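Local coordinates for protein Exo-1,3/1,4-beta-glucanase (Pseudoalteromonas sp., PDB 3USZ) that is an exo-acting glucanase named for 1,3- and 1,4-beta-glucans, probably releasing glucose units as a glycoside hydrolase family 3 enzyme with beta-glucosidase-like activity, at residues V7-V12 against I234-L239; A70-K75 against L83-E88; W157-T162 against I211-H216; G578-S583 against Y606-T611. All coordinates share one frame; numbering follows the deposited sequence.

Contact 1. Residues V7-V12 against I234-L239; sequences VNWPYV and IDEKGL. With EDO (1,2-ethanediol), chain G.
Val7 and Lys237 bring the two backbones closest, their CA atoms 6.5 Å apart, where the irregular segment 7-12 passes the first turn of the helix that begins at Glu236. The one direct hydrogen bond between the segments runs from Trp9 NE1 to Glu236 OE2, 2.9 Å long with an N-H...O angle of 159°. It lies close to the indole plane, but reaches the carboxylate on its anti side, tilted somewhat out of its plane, with ring and carboxylate planes 47° apart. Glu236 carries CG anti to its backbone N (chi1 -171°) and continues extended, which sends the carboxylate along the flank of Val7 to the pyrrole edge of the indole. A water adds a second link, donating to both Val7 O and Glu236 OE2, the latter at 2.9 Å. Apolar contact is supplied by Val7, whose CG2 lies 3.7 Å from Lys237 CG, and by the far end of the indole, where Trp9 CH2 is 4.5 Å from Leu239 CD2. A leucine in place of Trp9 would probably leave Glu236 OE2 without its indole donor and open a gap beside Leu239. At the helix start, Asp235 is the N-cap, its OD2 accepting from Gly238 N at 3.0 Å. His275 of helix 274-284 also bonds Glu236 OE2, and Val280 of that helix touches both Trp9 and Glu236. The N-terminal segment is thus laid across helices 236-243 and 274-284, with Trp265 of strand 264-265 touching Glu236 and Leu239.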
loop_
_atom_site.group_PDB
_atom_site.type_symbol
_atom_site.label_atom_id
_atom_site.label_comp_id
_atom_site.label_asym_id
_atom_site.label_seq_id
_atom_site.Cartn_x
_atom_site.Cartn_y
_atom_site.Cartn_z
ATOM N N VAL A 7 -4.771 6.788 -30.196
ATOM C CA VAL A 7 -4.360 7.602 -29.060
ATOM C C VAL A 7 -2.845 7.492 -28.855
ATOM O O VAL A 7 -2.269 6.398 -28.837
ATOM C CB VAL A 7 -5.127 7.177 -27.782
ATOM C CG1 VAL A 7 -4.681 7.979 -26.551
ATOM C CG2 VAL A 7 -6.624 7.331 -28.009
ATOM N N ASN A 8 -2.207 8.644 -28.720
ATOM C CA ASN A 8 -0.771 8.681 -28.504
ATOM C C ASN A 8 -0.431 8.852 -27.027
ATOM O O ASN A 8 -0.932 9.745 -26.352
ATOM C CB ASN A 8 -0.121 9.784 -29.340
ATOM C CG ASN A 8 -0.158 9.483 -30.825
ATOM O OD1 ASN A 8 0.074 8.352 -31.251
ATOM N ND2 ASN A 8 -0.462 10.495 -31.622
ATOM N N TRP A 9 0.411 7.956 -26.522
ATOM C CA TRP A 9 0.879 8.042 -25.143
ATOM C C TRP A 9 2.292 8.645 -25.151
ATOM O O TRP A 9 3.056 8.407 -26.077
ATOM C CB TRP A 9 0.923 6.642 -24.529
ATOM C CG TRP A 9 -0.407 5.970 -24.377
ATOM C CD1 TRP A 9 -1.247 5.554 -25.378
ATOM C CD2 TRP A 9 -1.040 5.602 -23.142
ATOM N NE1 TRP A 9 -2.365 4.958 -24.838
ATOM C CE2 TRP A 9 -2.263 4.977 -23.469
ATOM C CE3 TRP A 9 -0.687 5.738 -21.792
ATOM C CZ2 TRP A 9 -3.142 4.497 -22.493
ATOM C CZ3 TRP A 9 -1.561 5.257 -20.821
ATOM C CH2 TRP A 9 -2.769 4.639 -21.179
ATOM N N PRO A 10 2.654 9.415 -24.116
ATOM C CA PRO A 10 3.995 10.020 -24.075
ATOM C C PRO A 10 5.100 9.026 -23.717
ATOM O O PRO A 10 4.858 8.070 -22.976
ATOM C CB PRO A 10 3.864 11.052 -22.955
ATOM C CG PRO A 10 2.845 10.449 -22.031
ATOM C CD PRO A 10 1.841 9.790 -22.946
ATOM N N TYR A 11 6.305 9.248 -24.240
ATOM C CA TYR A 11 7.467 8.473 -23.821
ATOM C C TYR A 11 7.944 9.034 -22.478
ATOM O O TYR A 11 8.201 10.237 -22.353
ATOM C CB TYR A 11 8.576 8.532 -24.878
ATOM C CG TYR A 11 9.817 7.726 -24.533
ATOM C CD1 TYR A 11 9.950 6.411 -24.946
ATOM C CD2 TYR A 11 10.869 8.294 -23.822
ATOM C CE1 TYR A 11 11.088 5.678 -24.656
ATOM C CE2 TYR A 11 12.013 7.567 -23.527
ATOM C CZ TYR A 11 12.114 6.259 -23.943
ATOM O OH TYR A 11 13.243 5.522 -23.634
ATOM N N VAL A 12 8.041 8.176 -21.464
ATOM C CA VAL A 12 8.313 8.665 -20.110
ATOM C C VAL A 12 9.522 8.018 -19.425
ATOM O O VAL A 12 9.759 8.264 -18.256
ATOM C CB VAL A 12 7.074 8.519 -19.195
ATOM C CG1 VAL A 12 5.927 9.425 -19.686
ATOM C CG2 VAL A 12 6.619 7.067 -19.143
ATOM N N ILE A 234 -13.967 2.932 -19.937
ATOM C CA ILE A 234 -13.453 4.261 -20.203
ATOM C C ILE A 234 -12.726 4.211 -21.532
ATOM O O ILE A 234 -12.212 3.158 -21.906
ATOM C CB ILE A 234 -12.518 4.741 -19.059
ATOM C CG1 ILE A 234 -12.315 6.258 -19.121
ATOM C CG2 ILE A 234 -11.184 3.978 -19.059
ATOM C CD1 ILE A 234 -11.622 6.848 -17.904
ATOM N N ASP A 235 -12.705 5.320 -22.266
ATOM C CA ASP A 235 -11.968 5.323 -23.523
ATOM C C ASP A 235 -10.475 5.395 -23.214
ATOM O O ASP A 235 -10.092 5.646 -22.068
ATOM C CB ASP A 235 -12.440 6.430 -24.488
ATOM C CG ASP A 235 -12.279 7.828 -23.921
ATOM O OD1 ASP A 235 -12.848 8.770 -24.513
ATOM O OD2 ASP A 235 -11.597 8.003 -22.890
ATOM N N GLU A 236 -9.641 5.163 -24.223
ATOM C CA GLU A 236 -8.197 5.081 -24.024
ATOM C C GLU A 236 -7.580 6.400 -23.552
ATOM O O GLU A 236 -6.612 6.401 -22.795
ATOM C CB GLU A 236 -7.499 4.598 -25.301
ATOM C CG GLU A 236 -6.006 4.278 -25.101
ATOM C CD GLU A 236 -5.392 3.592 -26.316
ATOM O OE1 GLU A 236 -6.143 3.345 -27.277
ATOM O OE2 GLU A 236 -4.173 3.289 -26.311
ATOM N N LYS A 237 -8.124 7.522 -24.002
ATOM C CA LYS A 237 -7.613 8.818 -23.560
ATOM C C LYS A 237 -7.840 9.025 -22.057
ATOM O O LYS A 237 -7.006 9.631 -21.375
ATOM C CB LYS A 237 -8.240 9.959 -24.373
ATOM C CG LYS A 237 -7.634 10.111 -25.776
ATOM C CD LYS A 237 -8.288 11.232 -26.582
ATOM C CE LYS A 237 -9.668 10.823 -27.086
ATOM N NZ LYS A 237 -10.246 11.815 -28.044
ATOM N N GLY A 238 -8.959 8.510 -21.545
ATOM C CA GLY A 238 -9.274 8.617 -20.122
ATOM C C GLY A 238 -8.384 7.695 -19.305
ATOM O O GLY A 238 -7.912 8.059 -18.230
ATOM N N LEU A 239 -8.147 6.495 -19.833
ATOM C CA LEU A 239 -7.213 5.557 -19.222
ATOM C C LEU A 239 -5.850 6.211 -19.032
ATOM O O LEU A 239 -5.240 6.077 -17.969
ATOM C CB LEU A 239 -7.078 4.298 -20.071
ATOM C CG LEU A 239 -6.543 3.065 -19.341
ATOM C CD1 LEU A 239 -7.520 2.557 -18.260
ATOM C CD2 LEU A 239 -6.242 1.974 -20.347
HETATM C C1 EDO G . -3.980 12.653 -28.444
HETATM O O1 EDO G . -3.825 11.256 -28.700
HETATM C C2 EDO G . -5.006 12.845 -27.336
HETATM O O2 EDO G . -4.809 14.119 -26.704
HETATM O O HOH W 1 -2.457 3.845 -28.531
#

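Contact 2. Residues A70-K75 against L83-E88; sequences APYGNK and LKYADE
Tyr72 OH donates to Glu88 OE2 over 2.6 Å, the single hydrogen bond between segments 70-75 and 83-88. The acceptor lies at the edge of the phenol, near the ring plane, and is approached on the anti side of the carboxylate, 19° out of the carboxylate plane. Around the same hydroxyl runs the aliphatic part of Lys84, which crosses the tyrosine at about a right angle and brings CG to 3.3 Å from Tyr72 OH. With CG anti to the backbone N (chi1 169°) and every later torsion extended, the lysine passes the phenol with its methylenes.

The aromatic pair gives the contact its second element. Tyr85 turns its edge to the face of Tyr72 in a T-shaped arrangement, the centroids 5.3 Å apart and the planes at 73°. The closest approach of the rings is from Tyr72 CE2 to Tyr85 CD1, 3.8 Å; the latter atom stands above the Tyr72 ring but is shifted toward its rim. Beside the aromatic pair, Pro71 CB meets Tyr85 CB at 4.0 Å, and both residues also touch Trp107 of strand 106-110, so the buried side of the contact continues into the barrel wall.

Chemically, then, the exposed Tyr72 is held in two ways at once. Its face is occupied by an aromatic edge while its hydroxyl is tied to a carboxylate one helical turn beyond Lys84, a combination that would be expected to restrict rotation of the phenol and to fix the loop against helix 79-93.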
loop_
_atom_site.group_PDB
_atom_site.type_symbol
_atom_site.label_atom_id
_atom_site.label_comp_id
_atom_site.label_asym_id
_atom_site.label_seq_id
_atom_site.Cartn_x
_atom_site.Cartn_y
_atom_site.Cartn_z
ATOM N N ALA A 70 5.311 -16.882 6.819
ATOM C CA ALA A 70 6.579 -16.611 7.523
ATOM C C ALA A 70 7.543 -17.809 7.471
ATOM O O ALA A 70 7.103 -18.955 7.449
ATOM C CB ALA A 70 6.342 -16.131 8.959
ATOM N N PRO A 71 8.863 -17.544 7.432
ATOM C CA PRO A 71 9.844 -18.602 7.136
ATOM C C PRO A 71 9.793 -19.774 8.117
ATOM O O PRO A 71 9.786 -19.559 9.327
ATOM C CB PRO A 71 11.189 -17.877 7.251
ATOM C CG PRO A 71 10.870 -16.438 7.090
ATOM C CD PRO A 71 9.520 -16.252 7.692
ATOM N N TYR A 72 9.747 -20.988 7.575
ATOM C CA TYR A 72 9.669 -22.228 8.352
ATOM C C TYR A 72 8.356 -22.386 9.122
ATOM O O TYR A 72 8.278 -23.175 10.062
ATOM C CB TYR A 72 10.859 -22.367 9.311
ATOM C CG TYR A 72 12.218 -22.254 8.662
ATOM C CD1 TYR A 72 13.109 -21.252 9.038
ATOM C CD2 TYR A 72 12.621 -23.152 7.678
ATOM C CE1 TYR A 72 14.365 -21.150 8.452
ATOM C CE2 TYR A 72 13.878 -23.058 7.087
ATOM C CZ TYR A 72 14.744 -22.056 7.481
ATOM O OH TYR A 72 15.989 -21.953 6.903
ATOM N N GLY A 73 7.329 -21.636 8.730
ATOM C CA GLY A 73 6.021 -21.747 9.356
ATOM C C GLY A 73 5.840 -20.983 10.663
ATOM O O GLY A 73 4.722 -20.862 11.170
ATOM N N ASN A 74 6.935 -20.463 11.208
ATOM C CA ASN A 74 6.896 -19.737 12.473
ATOM C C ASN A 74 6.279 -18.352 12.332
ATOM O O ASN A 74 6.865 -17.479 11.695
ATOM C CB ASN A 74 8.302 -19.626 13.061
ATOM C CG ASN A 74 8.860 -20.970 13.480
ATOM O OD1 ASN A 74 8.153 -21.796 14.060
ATOM N ND2 ASN A 74 10.133 -21.199 13.182
ATOM N N LYS A 75 5.104 -18.168 12.941
ATOM C CA LYS A 75 4.324 -16.928 12.872
ATOM C C LYS A 75 5.173 -15.667 13.032
ATOM O O LYS A 75 5.058 -14.716 12.259
ATOM C CB LYS A 75 3.247 -16.941 13.958
ATOM C CG LYS A 75 2.417 -18.214 14.016
ATOM C CD LYS A 75 1.089 -18.044 13.297
ATOM C CE LYS A 75 0.150 -19.199 13.599
ATOM N NZ LYS A 75 -1.234 -18.932 13.120
ATOM N N LEU A 83 17.162 -14.637 7.731
ATOM C CA LEU A 83 18.394 -14.673 6.945
ATOM C C LEU A 83 18.874 -16.101 6.665
ATOM O O LEU A 83 19.517 -16.357 5.646
ATOM C CB LEU A 83 19.498 -13.862 7.616
ATOM C CG LEU A 83 19.244 -12.358 7.762
ATOM C CD1 LEU A 83 20.374 -11.690 8.528
ATOM C CD2 LEU A 83 19.077 -11.722 6.392
ATOM N N LYS A 84 18.564 -17.031 7.563
ATOM C CA LYS A 84 18.907 -18.432 7.325
ATOM C C LYS A 84 18.104 -18.989 6.154
ATOM O O LYS A 84 18.623 -19.736 5.326
ATOM C CB LYS A 84 18.650 -19.285 8.567
ATOM C CG LYS A 84 18.742 -20.792 8.307
ATOM C CD LYS A 84 18.359 -21.604 9.539
ATOM C CE LYS A 84 18.244 -23.085 9.205
ATOM N NZ LYS A 84 17.611 -23.859 10.309
ATOM N N TYR A 85 16.827 -18.633 6.107
ATOM C CA TYR A 85 15.963 -19.042 5.012
ATOM C C TYR A 85 16.484 -18.459 3.696
ATOM O O TYR A 85 16.646 -19.180 2.710
ATOM C CB TYR A 85 14.529 -18.573 5.260
ATOM C CG TYR A 85 13.532 -19.194 4.316
ATOM C CD1 TYR A 85 12.880 -20.375 4.648
ATOM C CD2 TYR A 85 13.250 -18.613 3.085
ATOM C CE1 TYR A 85 11.965 -20.957 3.787
ATOM C CE2 TYR A 85 12.341 -19.192 2.216
ATOM C CZ TYR A 85 11.704 -20.363 2.572
ATOM O OH TYR A 85 10.801 -20.943 1.713
ATOM N N ALA A 86 16.750 -17.153 3.699
ATOM C CA ALA A 86 17.262 -16.462 2.518
ATOM C C ALA A 86 18.566 -17.083 2.020
ATOM O O ALA A 86 18.750 -17.258 0.811
ATOM C CB ALA A 86 17.435 -14.957 2.798
ATOM N N ASP A 87 19.463 -17.422 2.946
ATOM C CA ASP A 87 20.716 -18.102 2.587
ATOM C C ASP A 87 20.453 -19.480 1.968
ATOM O O ASP A 87 21.049 -19.824 0.952
ATOM C CB ASP A 87 21.641 -18.280 3.802
ATOM C CG ASP A 87 22.443 -17.026 4.144
ATOM O OD1 ASP A 87 22.354 -15.993 3.430
ATOM O OD2 ASP A 87 23.184 -17.089 5.158
ATOM N N GLU A 88 19.579 -20.275 2.585
ATOM C CA GLU A 88 19.272 -21.600 2.043
ATOM C C GLU A 88 18.753 -21.528 0.607
ATOM O O GLU A 88 19.170 -22.308 -0.250
ATOM C CB GLU A 88 18.244 -22.330 2.902
ATOM C CG GLU A 88 18.818 -23.053 4.094
ATOM C CD GLU A 88 17.859 -24.095 4.617
ATOM O OE1 GLU A 88 18.094 -25.298 4.372
ATOM O OE2 GLU A 88 16.858 -23.707 5.252
#

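Contact 3. Residues W157-T162 against I211-H216; sequences WSFAPT and IATAKH
Parallel main-chain pairing joins Trp157 to Ile211, Ser158 to Ala212, Phe159 to Thr213 and Thr162 to Lys215, and the strand axes diverge by 38°. Two bonds are sound: Ser158 N to Ile211 O, 2.9 Å, and Lys215 N to Pro161 O, 3.0 Å, both nearly straight at the hydrogen. Between them the pairing is irregular. The bonds of Thr213 N to Ser158 O and of Ala160 N to Thr213 O are bent and weak, just ahead of the cis peptide before Pro161.

Polar side chains add two further links. Trp157 NE1 donates to Thr213 OG1 over 2.6 Å at 169°, the oxygen lying in the indole plane. The Lys215 chain starts with CG between the backbone N and the carbonyl carbon (chi1 53°) and then bends, which carries NZ back across the neighbouring strand to Thr162 OG1 at 2.9 Å; a weak bond also reaches Phe159 O.

Apolar contacts complete the face that bears Trp157, Phe159 and Thr213. Ile211 CG2 packs 3.8 Å from Trp157 CD1, and Phe159 CD2 approaches Thr213 CB at 3.9 Å. Beyond, Met259 of strand 257-260 touches Phe159, Thr213 and Lys215, while helix 182-197 touches Ser158, on the other face, and also Ala160 and Pro161. Adjacent parallel strands joined through that helix form a beta-alpha-beta crossover, the repeating element of the TIM barrel of family 3 glycoside hydrolases.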
loop_
_atom_site.group_PDB
_atom_site.type_symbol
_atom_site.label_atom_id
_atom_site.label_comp_id
_atom_site.label_asym_id
_atom_site.label_seq_id
_atom_site.Cartn_x
_atom_site.Cartn_y
_atom_site.Cartn_z
ATOM N N TRP A 157 13.535 -7.183 -2.992
ATOM C CA TRP A 157 12.558 -6.670 -3.942
ATOM C C TRP A 157 11.238 -6.394 -3.213
ATOM O O TRP A 157 10.651 -7.292 -2.611
ATOM C CB TRP A 157 12.415 -7.693 -5.084
ATOM C CG TRP A 157 11.319 -7.463 -6.117
ATOM C CD1 TRP A 157 10.655 -6.296 -6.390
ATOM C CD2 TRP A 157 10.764 -8.456 -6.993
ATOM N NE1 TRP A 157 9.721 -6.506 -7.389
ATOM C CE2 TRP A 157 9.767 -7.824 -7.768
ATOM C CE3 TRP A 157 11.015 -9.823 -7.194
ATOM C CZ2 TRP A 157 9.024 -8.510 -8.729
ATOM C CZ3 TRP A 157 10.277 -10.500 -8.142
ATOM C CH2 TRP A 157 9.290 -9.843 -8.901
ATOM N N SER A 158 10.789 -5.142 -3.240
ATOM C CA SER A 158 9.531 -4.773 -2.573
ATOM C C SER A 158 8.501 -4.159 -3.525
ATOM O O SER A 158 8.856 -3.403 -4.432
ATOM C CB SER A 158 9.807 -3.803 -1.429
ATOM O OG SER A 158 10.378 -2.608 -1.921
ATOM N N PHE A 159 7.225 -4.470 -3.312
ATOM C CA PHE A 159 6.167 -3.949 -4.179
ATOM C C PHE A 159 5.620 -2.649 -3.592
ATOM O O PHE A 159 4.920 -2.674 -2.586
ATOM C CB PHE A 159 5.018 -4.962 -4.352
ATOM C CG PHE A 159 5.464 -6.365 -4.673
ATOM C CD1 PHE A 159 4.653 -7.441 -4.349
ATOM C CD2 PHE A 159 6.673 -6.616 -5.317
ATOM C CE1 PHE A 159 5.040 -8.734 -4.641
ATOM C CE2 PHE A 159 7.069 -7.909 -5.605
ATOM C CZ PHE A 159 6.259 -8.970 -5.268
ATOM N N ALA A 160 5.957 -1.528 -4.220
ATOM C CA ALA A 160 5.530 -0.194 -3.790
ATOM C C ALA A 160 6.185 0.776 -4.767
ATOM O O ALA A 160 7.303 0.525 -5.207
ATOM C CB ALA A 160 6.001 0.094 -2.357
ATOM N N PRO A 161 5.509 1.880 -5.117
ATOM C CA PRO A 161 4.211 2.368 -4.630
ATOM C C PRO A 161 2.996 1.808 -5.365
ATOM O O PRO A 161 3.108 1.240 -6.454
ATOM C CB PRO A 161 4.289 3.866 -4.925
ATOM C CG PRO A 161 5.109 3.929 -6.206
ATOM C CD PRO A 161 6.117 2.812 -6.089
ATOM N N THR A 162 1.831 2.011 -4.761
ATOM C CA THR A 162 0.554 1.756 -5.397
ATOM C C THR A 162 0.099 3.062 -6.000
ATOM O O THR A 162 -0.072 4.047 -5.278
ATOM C CB THR A 162 -0.513 1.349 -4.368
ATOM O OG1 THR A 162 -0.214 0.050 -3.849
ATOM C CG2 THR A 162 -1.894 1.332 -5.004
ATOM N N ILE A 211 14.937 -3.239 -5.083
ATOM C CA ILE A 211 14.232 -3.216 -6.363
ATOM C C ILE A 211 12.766 -2.886 -6.062
ATOM O O ILE A 211 12.182 -3.480 -5.168
ATOM C CB ILE A 211 14.335 -4.595 -7.073
ATOM C CG1 ILE A 211 15.790 -4.908 -7.453
ATOM C CG2 ILE A 211 13.475 -4.640 -8.314
ATOM C CD1 ILE A 211 16.039 -6.378 -7.809
ATOM N N ALA A 212 12.174 -1.934 -6.783
ATOM C CA ALA A 212 10.772 -1.567 -6.548
ATOM C C ALA A 212 9.818 -2.013 -7.663
ATOM O O ALA A 212 10.227 -2.210 -8.806
ATOM C CB ALA A 212 10.639 -0.061 -6.315
ATOM N N THR A 213 8.541 -2.133 -7.311
ATOM C CA THR A 213 7.477 -2.457 -8.256
ATOM C C THR A 213 6.314 -1.472 -8.123
ATOM O O THR A 213 5.693 -1.378 -7.062
ATOM C CB THR A 213 6.902 -3.861 -7.998
ATOM O OG1 THR A 213 7.906 -4.843 -8.235
ATOM C CG2 THR A 213 5.708 -4.137 -8.930
ATOM N N ALA A 214 6.003 -0.744 -9.190
ATOM C CA ALA A 214 4.842 0.140 -9.171
ATOM C C ALA A 214 3.604 -0.650 -9.584
ATOM O O ALA A 214 3.623 -1.343 -10.604
ATOM C CB ALA A 214 5.047 1.340 -10.096
ATOM N N LYS A 215 2.540 -0.553 -8.787
ATOM C CA LYS A 215 1.304 -1.288 -9.062
ATOM C C LYS A 215 0.052 -0.388 -9.022
ATOM O O LYS A 215 0.084 0.683 -8.418
ATOM C CB LYS A 215 1.186 -2.466 -8.092
ATOM C CG LYS A 215 1.321 -2.119 -6.637
ATOM C CD LYS A 215 1.842 -3.315 -5.859
ATOM C CE LYS A 215 1.314 -3.335 -4.436
ATOM N NZ LYS A 215 1.702 -2.145 -3.629
ATOM N N HIS A 216 -1.034 -0.765 -9.702
ATOM C CA HIS A 216 -1.099 -1.868 -10.658
ATOM C C HIS A 216 -1.417 -1.273 -12.021
ATOM O O HIS A 216 -2.153 -0.298 -12.117
ATOM C CB HIS A 216 -2.204 -2.844 -10.267
ATOM C CG HIS A 216 -2.024 -3.434 -8.906
ATOM N ND1 HIS A 216 -2.476 -2.813 -7.761
ATOM C CD2 HIS A 216 -1.418 -4.577 -8.503
ATOM C CE1 HIS A 216 -2.176 -3.561 -6.713
ATOM N NE2 HIS A 216 -1.533 -4.634 -7.136
#

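Contact 4. Residues G578-S583 against Y606-T611; sequences GKLSFS and YGYGLT
Lys579 reaches over the backbone of 607-609 to place NZ 2.7 Å from Gly609 O, in the carbonyl plane on a lone pair. A bend early in the chain (chi2 -62°) sets this course: Lys579 CD passes Gly607 O at 3.5 Å, and the extended remainder delivers the ammonium to Gly609. A water accepting from NZ donates in turn to Gly607 O. An alanine at Lys579 would probably leave Gly609 O without this donor and remove the methylene cover along Gly607. Gly609 suits the tight passage, since a CB there would collide with Gly578 O and Lys579 CD.

Tyr606 holds CG anti to the backbone N (chi1 178°), which swings its ring alongside 580-581. Leu580 O sits over one ring face, offset toward the rim, while Ser581 O lies at the ring edge, 3.5 Å from Tyr606 CE1. Leu580 CD1 meets Tyr608 CB at 4.3 Å. Two main-chain bonds hold the roughly antiparallel segments, Leu580 N to Tyr608 O and Gly607 N to Leu580 O, each 2.9 Å.

Ser583 OG turns to partners elsewhere, bonding Tyr600 OH and Glu180 OE2, and Glu180 is a ligand of the calcium ion about 5 Å from the serine side chain. The paired loops touch helix 182-197, through Leu184 on Ser581 and Tyr606, and strand 399-403, where Val399 packs on Leu580 and Leu401 O accepts from Tyr608 OH.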
loop_
_atom_site.group_PDB
_atom_site.type_symbol
_atom_site.label_atom_id
_atom_site.label_comp_id
_atom_site.label_asym_id
_atom_site.label_seq_id
_atom_site.Cartn_x
_atom_site.Cartn_y
_atom_site.Cartn_z
ATOM N N GLY A 578 -3.360 18.704 7.219
ATOM C CA GLY A 578 -3.920 17.850 6.187
ATOM C C GLY A 578 -5.090 18.475 5.439
ATOM O O GLY A 578 -5.823 19.301 5.982
ATOM N N LYS A 579 -5.259 18.066 4.186
ATOM C CA LYS A 579 -6.313 18.563 3.308
ATOM C C LYS A 579 -6.852 17.354 2.565
ATOM O O LYS A 579 -6.076 16.486 2.168
ATOM C CB LYS A 579 -5.730 19.531 2.270
ATOM C CG LYS A 579 -5.023 20.744 2.847
ATOM C CD LYS A 579 -5.990 21.598 3.642
ATOM C CE LYS A 579 -5.287 22.768 4.319
ATOM N NZ LYS A 579 -6.271 23.764 4.836
ATOM N N LEU A 580 -8.162 17.304 2.347
ATOM C CA LEU A 580 -8.785 16.159 1.676
ATOM C C LEU A 580 -8.159 15.870 0.312
ATOM O O LEU A 580 -7.982 16.782 -0.495
ATOM C CB LEU A 580 -10.292 16.392 1.495
ATOM C CG LEU A 580 -11.137 16.353 2.773
ATOM C CD1 LEU A 580 -12.607 16.629 2.463
ATOM C CD2 LEU A 580 -10.968 14.993 3.479
ATOM N N SER A 581 -7.821 14.602 0.072
ATOM C CA SER A 581 -7.356 14.158 -1.236
ATOM C C SER A 581 -8.451 13.364 -1.947
ATOM O O SER A 581 -8.291 12.963 -3.103
ATOM C CB SER A 581 -6.076 13.318 -1.105
ATOM O OG SER A 581 -6.324 12.121 -0.387
ATOM N N PHE A 582 -9.549 13.133 -1.225
ATOM C CA PHE A 582 -10.790 12.564 -1.756
ATOM C C PHE A 582 -11.953 13.485 -1.349
ATOM O O PHE A 582 -11.963 14.006 -0.230
ATOM C CB PHE A 582 -11.041 11.164 -1.180
ATOM C CG PHE A 582 -10.163 10.082 -1.769
ATOM C CD1 PHE A 582 -10.649 9.237 -2.755
ATOM C CD2 PHE A 582 -8.856 9.909 -1.327
ATOM C CE1 PHE A 582 -9.847 8.241 -3.297
ATOM C CE2 PHE A 582 -8.059 8.916 -1.852
ATOM C CZ PHE A 582 -8.550 8.082 -2.845
ATOM N N SER A 583 -12.924 13.675 -2.241
ATOM C CA SER A 583 -14.085 14.523 -1.963
ATOM C C SER A 583 -15.052 13.864 -0.981
ATOM O O SER A 583 -15.329 12.676 -1.095
ATOM C CB SER A 583 -14.826 14.847 -3.266
ATOM O OG SER A 583 -14.008 15.604 -4.149
ATOM N N TYR A 606 -12.450 18.520 -2.326
ATOM C CA TYR A 606 -11.029 18.228 -2.463
ATOM C C TYR A 606 -10.267 19.478 -2.039
ATOM O O TYR A 606 -10.608 20.579 -2.450
ATOM C CB TYR A 606 -10.717 17.876 -3.921
ATOM C CG TYR A 606 -9.263 17.593 -4.227
ATOM C CD1 TYR A 606 -8.771 16.289 -4.219
ATOM C CD2 TYR A 606 -8.383 18.626 -4.545
ATOM C CE1 TYR A 606 -7.442 16.024 -4.502
ATOM C CE2 TYR A 606 -7.049 18.364 -4.827
ATOM C CZ TYR A 606 -6.588 17.060 -4.805
ATOM O OH TYR A 606 -5.268 16.796 -5.088
ATOM N N GLY A 607 -9.266 19.311 -1.185
ATOM C CA GLY A 607 -8.475 20.436 -0.725
ATOM C C GLY A 607 -8.983 21.092 0.544
ATOM O O GLY A 607 -8.331 21.992 1.076
ATOM N N TYR A 608 -10.144 20.662 1.025
ATOM C CA TYR A 608 -10.705 21.217 2.260
ATOM C C TYR A 608 -9.985 20.683 3.484
ATOM O O TYR A 608 -9.637 19.508 3.538
ATOM C CB TYR A 608 -12.185 20.865 2.378
ATOM C CG TYR A 608 -12.867 21.275 3.680
ATOM C CD1 TYR A 608 -12.906 20.414 4.775
ATOM C CD2 TYR A 608 -13.524 22.502 3.789
ATOM C CE1 TYR A 608 -13.555 20.776 5.957
ATOM C CE2 TYR A 608 -14.180 22.875 4.965
ATOM C CZ TYR A 608 -14.191 22.010 6.044
ATOM O OH TYR A 608 -14.841 22.377 7.203
ATOM N N GLY A 609 -9.795 21.544 4.476
ATOM C CA GLY A 609 -9.282 21.122 5.764
ATOM C C GLY A 609 -9.169 22.294 6.711
ATOM O O GLY A 609 -8.433 23.234 6.436
ATOM N N LEU A 610 -9.889 22.247 7.828
ATOM C CA LEU A 610 -9.825 23.338 8.797
ATOM C C LEU A 610 -8.518 23.307 9.571
ATOM O O LEU A 610 -7.847 22.276 9.630
ATOM C CB LEU A 610 -10.994 23.266 9.776
ATOM C CG LEU A 610 -12.396 23.397 9.173
ATOM C CD1 LEU A 610 -13.470 23.268 10.267
ATOM C CD2 LEU A 610 -12.531 24.710 8.414
ATOM N N THR A 611 -8.147 24.445 10.142
ATOM C CA THR A 611 -7.041 24.501 11.084
ATOM C C THR A 611 -7.474 25.335 12.285
ATOM O O THR A 611 -8.566 25.908 12.301
ATOM C CB THR A 611 -5.744 25.121 10.490
ATOM O OG1 THR A 611 -5.843 26.553 10.473
ATOM C CG2 THR A 611 -5.464 24.603 9.078
HETATM O O HOH W 2 -7.514 19.705 8.397
HETATM O O HOH W 3 -8.094 24.552 2.972
#

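From the N terminus, contact 1 closes the widest loop, joining residues 7-12 to residues 234-239, whose nearest ends are 222 residues apart in sequence. Two others nest inside it: contact 2, a short closure between the loop after strand 62-65 and helix 79-93, and then contact 3, which pairs barrel strands 157-162 and 211-217. These two follow in series, and none of the four cross. Contact 4 comes later, in the C-terminal domain, after contact 1 has closed. Contact 3 is central, its centre about 22 Å from those of contacts 1 and 2, which lie on opposite sides of the chain's centre. Contact 4 ties together two loops that follow helix 558-564, near the calcium ion bound by Glu180, Leu593 and Asn594.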